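Local coordinates for protein Afp3 (Serratia entomophila, PDB 6RBN) that probably forms part of the contractile sheath around the inner tube of the anti-feeding prophage, a phage-tail-like injection particle, here in its extended state, at residues 54-57 against 58-62; 161-164 against 165-169. All coordinates share one frame; numbering follows the deposited sequence.

Interaction 1 (54-57 against 58-62)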
loop_
_atom_site.group_PDB
_atom_site.type_symbol
_atom_site.label_atom_id
_atom_site.label_comp_id
_atom_site.label_asym_id
_atom_site.label_seq_id
_atom_site.Cartn_x
_atom_site.Cartn_y
_atom_site.Cartn_z
ATOM N N LEU D 54 9.881 -67.974 9.133
ATOM C CA LEU D 54 10.621 -68.131 10.381
ATOM C C LEU D 54 9.678 -68.347 11.560
ATOM O O LEU D 54 10.031 -69.027 12.528
ATOM C CB LEU D 54 11.497 -66.904 10.616
ATOM C CG LEU D 54 12.541 -66.934 11.727
ATOM C CD1 LEU D 54 13.219 -68.288 11.812
ATOM C CD2 LEU D 54 13.566 -65.876 11.460
ATOM N N ASP D 55 8.476 -67.771 11.498
ATOM C CA ASP D 55 7.499 -67.995 12.555
ATOM C C ASP D 55 6.922 -69.401 12.483
ATOM O O ASP D 55 6.499 -69.961 13.499
ATOM C CB ASP D 55 6.383 -66.955 12.473
ATOM C CG ASP D 55 6.855 -65.565 12.842
ATOM O OD1 ASP D 55 7.808 -65.451 13.642
ATOM O OD2 ASP D 55 6.269 -64.581 12.341
ATOM N N TYR D 56 6.893 -69.989 11.285
ATOM C CA TYR D 56 6.384 -71.348 11.140
ATOM C C TYR D 56 7.355 -72.368 11.715
ATOM O O TYR D 56 6.937 -73.363 12.316
ATOM C CB TYR D 56 6.100 -71.651 9.670
ATOM C CG TYR D 56 5.572 -73.045 9.431
ATOM C CD1 TYR D 56 4.272 -73.383 9.770
ATOM C CD2 TYR D 56 6.375 -74.023 8.861
ATOM C CE1 TYR D 56 3.788 -74.653 9.550
ATOM C CE2 TYR D 56 5.898 -75.295 8.642
ATOM C CZ TYR D 56 4.605 -75.602 8.988
ATOM O OH TYR D 56 4.126 -76.869 8.769
ATOM N N THR D 57 8.659 -72.143 11.540
ATOM C CA THR D 57 9.646 -73.107 12.006
ATOM C C THR D 57 9.794 -73.107 13.521
ATOM O O THR D 57 10.282 -74.093 14.080
ATOM C CB THR D 57 10.999 -72.832 11.361
ATOM O OG1 THR D 57 11.444 -71.521 11.726
ATOM C CG2 THR D 57 10.891 -72.920 9.855
ATOM N N ILE D 58 9.386 -72.034 14.193
ATOM C CA ILE D 58 9.487 -71.987 15.646
ATOM C C ILE D 58 8.241 -72.575 16.293
ATOM O O ILE D 58 8.329 -73.334 17.264
ATOM C CB ILE D 58 9.745 -70.538 16.098
ATOM C CG1 ILE D 58 11.080 -70.052 15.544
ATOM C CG2 ILE D 58 9.742 -70.421 17.611
ATOM C CD1 ILE D 58 11.302 -68.585 15.727
ATOM N N LEU D 59 7.064 -72.260 15.754
ATOM C CA LEU D 59 5.820 -72.707 16.370
ATOM C C LEU D 59 5.468 -74.129 15.957
ATOM O O LEU D 59 5.020 -74.930 16.784
ATOM C CB LEU D 59 4.689 -71.747 16.010
ATOM C CG LEU D 59 4.844 -70.334 16.566
ATOM C CD1 LEU D 59 3.742 -69.439 16.045
ATOM C CD2 LEU D 59 4.836 -70.362 18.076
ATOM N N PHE D 60 5.656 -74.462 14.687
ATOM C CA PHE D 60 5.273 -75.756 14.148
ATOM C C PHE D 60 6.502 -76.568 13.768
ATOM O O PHE D 60 7.576 -76.028 13.494
ATOM C CB PHE D 60 4.372 -75.588 12.925
ATOM C CG PHE D 60 3.023 -75.022 13.240
ATOM C CD1 PHE D 60 1.987 -75.848 13.631
ATOM C CD2 PHE D 60 2.796 -73.659 13.165
ATOM C CE1 PHE D 60 0.745 -75.330 13.924
ATOM C CE2 PHE D 60 1.557 -73.134 13.463
ATOM C CZ PHE D 60 0.530 -73.973 13.840
ATOM N N ASP D 61 6.329 -77.886 13.756
ATOM C CA ASP D 61 7.382 -78.778 13.294
ATOM C C ASP D 61 7.450 -78.703 11.776
ATOM O O ASP D 61 6.469 -79.004 11.090
ATOM C CB ASP D 61 7.105 -80.206 13.755
ATOM C CG ASP D 61 8.314 -81.116 13.619
ATOM O OD1 ASP D 61 9.384 -80.650 13.178
ATOM O OD2 ASP D 61 8.192 -82.311 13.962
ATOM N N SER D 62 8.600 -78.295 11.250
ATOM C CA SER D 62 8.742 -78.080 9.819
ATOM C C SER D 62 9.469 -79.209 9.106
ATOM O O SER D 62 9.561 -79.176 7.876
ATOM C CB SER D 62 9.471 -76.761 9.552
ATOM O OG SER D 62 10.806 -76.815 10.018
#
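At the C-terminal turn of the short helix 53-59, the side chains of Tyr-56 and Phe-60 meet where the chain leaves helical geometry. Phe-60, the first residue beyond helical phi/psi, still gives its N to Tyr-56 O at 2.9 Å with an N-H...O angle of 149°, a last i to i+4 bond after the one from Leu-59 N to Asp-55 O. Tyr-56 has CG anti to the backbone N (chi1 180°), which lays its ring alongside the departing chain. Over one face of that ring sits Phe-60 CB, 4.0 Å from the centroid, a CH-pi contact. The Phe-60 ring lies nearly parallel, with planes at 22°, but is slid aside: centroids 5.5 Å apart mean that the rings barely overlap. Both aromatics are buried, and Leu-128 of strand 127-130 touches each of them. Further along, Ser-62 brings CB to 4.0 Å from Tyr-56 CE2 and also packs by CB and OG against the methyl CG2 of Thr-57. On the more exposed side, Leu-54 and Ile-58 touch only loosely through their CD1 atoms and pack on Met-319 and Thr-320 of the Afp2 chain. Leu-54 O receives a weak bond from Ile-58 N and a second from the Thr-57 hydroxyl, whose OG1 lies 3.0 Å away and above the carbonyl plane.

Interaction 2 (161-164 against 165-169)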
loop_
_atom_site.group_PDB
_atom_site.type_symbol
_atom_site.label_atom_id
_atom_site.label_comp_id
_atom_site.label_asym_id
_atom_site.label_seq_id
_atom_site.Cartn_x
_atom_site.Cartn_y
_atom_site.Cartn_z
ATOM N N PRO D 161 -3.774 -82.935 0.283
ATOM C CA PRO D 161 -3.867 -83.841 -0.875
ATOM C C PRO D 161 -4.969 -84.879 -0.775
ATOM O O PRO D 161 -5.321 -85.469 -1.802
ATOM C CB PRO D 161 -2.487 -84.506 -0.907
ATOM C CG PRO D 161 -2.023 -84.448 0.493
ATOM C CD PRO D 161 -2.537 -83.159 1.046
ATOM N N ASP D 162 -5.517 -85.134 0.410
ATOM C CA ASP D 162 -6.600 -86.101 0.536
ATOM C C ASP D 162 -7.891 -85.508 -0.016
ATOM O O ASP D 162 -8.125 -84.301 0.070
ATOM C CB ASP D 162 -6.778 -86.509 1.997
ATOM C CG ASP D 162 -7.637 -87.752 2.169
ATOM O OD1 ASP D 162 -8.081 -88.336 1.159
ATOM O OD2 ASP D 162 -7.877 -88.142 3.329
ATOM N N GLU D 163 -8.733 -86.369 -0.586
ATOM C CA GLU D 163 -9.948 -85.895 -1.240
ATOM C C GLU D 163 -11.103 -85.779 -0.253
ATOM O O GLU D 163 -11.847 -84.794 -0.282
ATOM C CB GLU D 163 -10.313 -86.834 -2.389
ATOM C CG GLU D 163 -11.339 -86.291 -3.377
ATOM C CD GLU D 163 -12.776 -86.579 -2.986
ATOM O OE1 GLU D 163 -13.014 -87.585 -2.284
ATOM O OE2 GLU D 163 -13.668 -85.804 -3.389
ATOM N N THR D 164 -11.280 -86.777 0.612
ATOM C CA THR D 164 -12.354 -86.738 1.595
ATOM C C THR D 164 -12.059 -85.789 2.747
ATOM O O THR D 164 -12.983 -85.428 3.483
ATOM C CB THR D 164 -12.614 -88.137 2.148
ATOM O OG1 THR D 164 -11.425 -88.632 2.774
ATOM C CG2 THR D 164 -13.022 -89.081 1.030
ATOM N N TYR D 165 -10.798 -85.394 2.922
ATOM C CA TYR D 165 -10.457 -84.395 3.926
ATOM C C TYR D 165 -10.997 -83.028 3.533
ATOM O O TYR D 165 -11.532 -82.300 4.374
ATOM C CB TYR D 165 -8.940 -84.340 4.091
ATOM C CG TYR D 165 -8.417 -83.456 5.203
ATOM C CD1 TYR D 165 -8.305 -83.930 6.500
ATOM C CD2 TYR D 165 -8.040 -82.149 4.953
ATOM C CE1 TYR D 165 -7.816 -83.126 7.511
ATOM C CE2 TYR D 165 -7.554 -81.340 5.950
ATOM C CZ TYR D 165 -7.446 -81.831 7.224
ATOM O OH TYR D 165 -6.962 -81.012 8.213
ATOM N N ARG D 166 -10.868 -82.669 2.254
ATOM C CA ARG D 166 -11.291 -81.351 1.799
ATOM C C ARG D 166 -12.804 -81.243 1.717
ATOM O O ARG D 166 -13.363 -80.162 1.926
ATOM C CB ARG D 166 -10.665 -81.047 0.443
ATOM C CG ARG D 166 -9.182 -80.820 0.501
ATOM C CD ARG D 166 -8.614 -80.667 -0.886
ATOM N NE ARG D 166 -8.697 -81.928 -1.610
ATOM C CZ ARG D 166 -8.292 -82.098 -2.860
ATOM N NH1 ARG D 166 -7.754 -81.093 -3.520
ATOM N NH2 ARG D 166 -8.406 -83.281 -3.444
ATOM N N THR D 167 -13.483 -82.349 1.399
ATOM C CA THR D 167 -14.938 -82.357 1.334
ATOM C C THR D 167 -15.566 -82.111 2.703
ATOM O O THR D 167 -16.593 -81.430 2.791
ATOM C CB THR D 167 -15.407 -83.689 0.740
ATOM O OG1 THR D 167 -14.781 -83.876 -0.534
ATOM C CG2 THR D 167 -16.912 -83.720 0.541
ATOM N N ALA D 168 -14.941 -82.603 3.771
ATOM C CA ALA D 168 -15.406 -82.281 5.114
ATOM C C ALA D 168 -15.129 -80.827 5.472
ATOM O O ALA D 168 -15.879 -80.227 6.248
ATOM C CB ALA D 168 -14.751 -83.211 6.132
ATOM N N VAL D 169 -14.065 -80.245 4.919
ATOM C CA VAL D 169 -13.765 -78.843 5.179
ATOM C C VAL D 169 -14.638 -77.934 4.320
ATOM O O VAL D 169 -15.167 -76.928 4.805
ATOM C CB VAL D 169 -12.262 -78.582 4.958
ATOM C CG1 VAL D 169 -11.934 -77.109 5.080
ATOM C CG2 VAL D 169 -11.447 -79.370 5.961
#
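With chi1 at -70° and a bend at chi3 (-68°), the Arg-166 side chain folds back over the first turn of helix 163-172 and brings NE to 3.0 Å from Asp-162 O, the carbonyl just ahead of the helix. The hydrogen bond is bent, its N-H...O angle being 131°, and the oxygen lies well out of the guanidinium plane. The edge of that group reaches Glu-163 instead, where Arg-166 NH2 comes within 3.8 Å of Glu-163 CA. The charged ends are too distant for a salt bridge here, as Glu-163 OE2 and Arg-166 NH2 are 5.8 Å apart; Arg-166 NH1 makes a long, weak ion pair with Asp-188.

Thr-167 holds OG1 beside its own backbone N, and both atoms turn to Glu-163 O. Thr-167 OG1 donates to Glu-163 O at 3.1 Å, and the hydrogen bond from Thr-167 N to the same Glu-163 O is weak at 3.4 Å. This first-turn carbonyl is thus gripped twice. Asp-162 OD1 accepts a weak bond from Glu-163 N. The same aspartate side chain packs Asp-162 CB against Tyr-165 CB at 3.7 Å, the two side chains crossing at about a right angle.

The ring of Tyr-165 extends into the fold: its hydroxyl is hydrogen-bonded to Leu-131 O, just past strand 127-130, and the ring makes a cation-pi contact with Arg-35. Tyr-165 and Val-169 both touch Val-33, which seats this face of helix 163-172 on strand 31-34.

Interactions 1 and 2 lie at opposite kinds of helix end: 54-62 spans the C-terminal exit of helix 53-59, whereas 161-169 spans the entry to helix 163-172. Their centres are 24 Å apart and their nearest atoms about 11 Å, so they do not touch, and along the chain the first closes before the second opens. Both lie near strand 127-130, interaction 1 against Leu-128 and interaction 2 against Leu-131 just beyond it. Their surroundings differ, since residues 54-62 reach the Afp2 chain and no other protein chain touches residues 161-169.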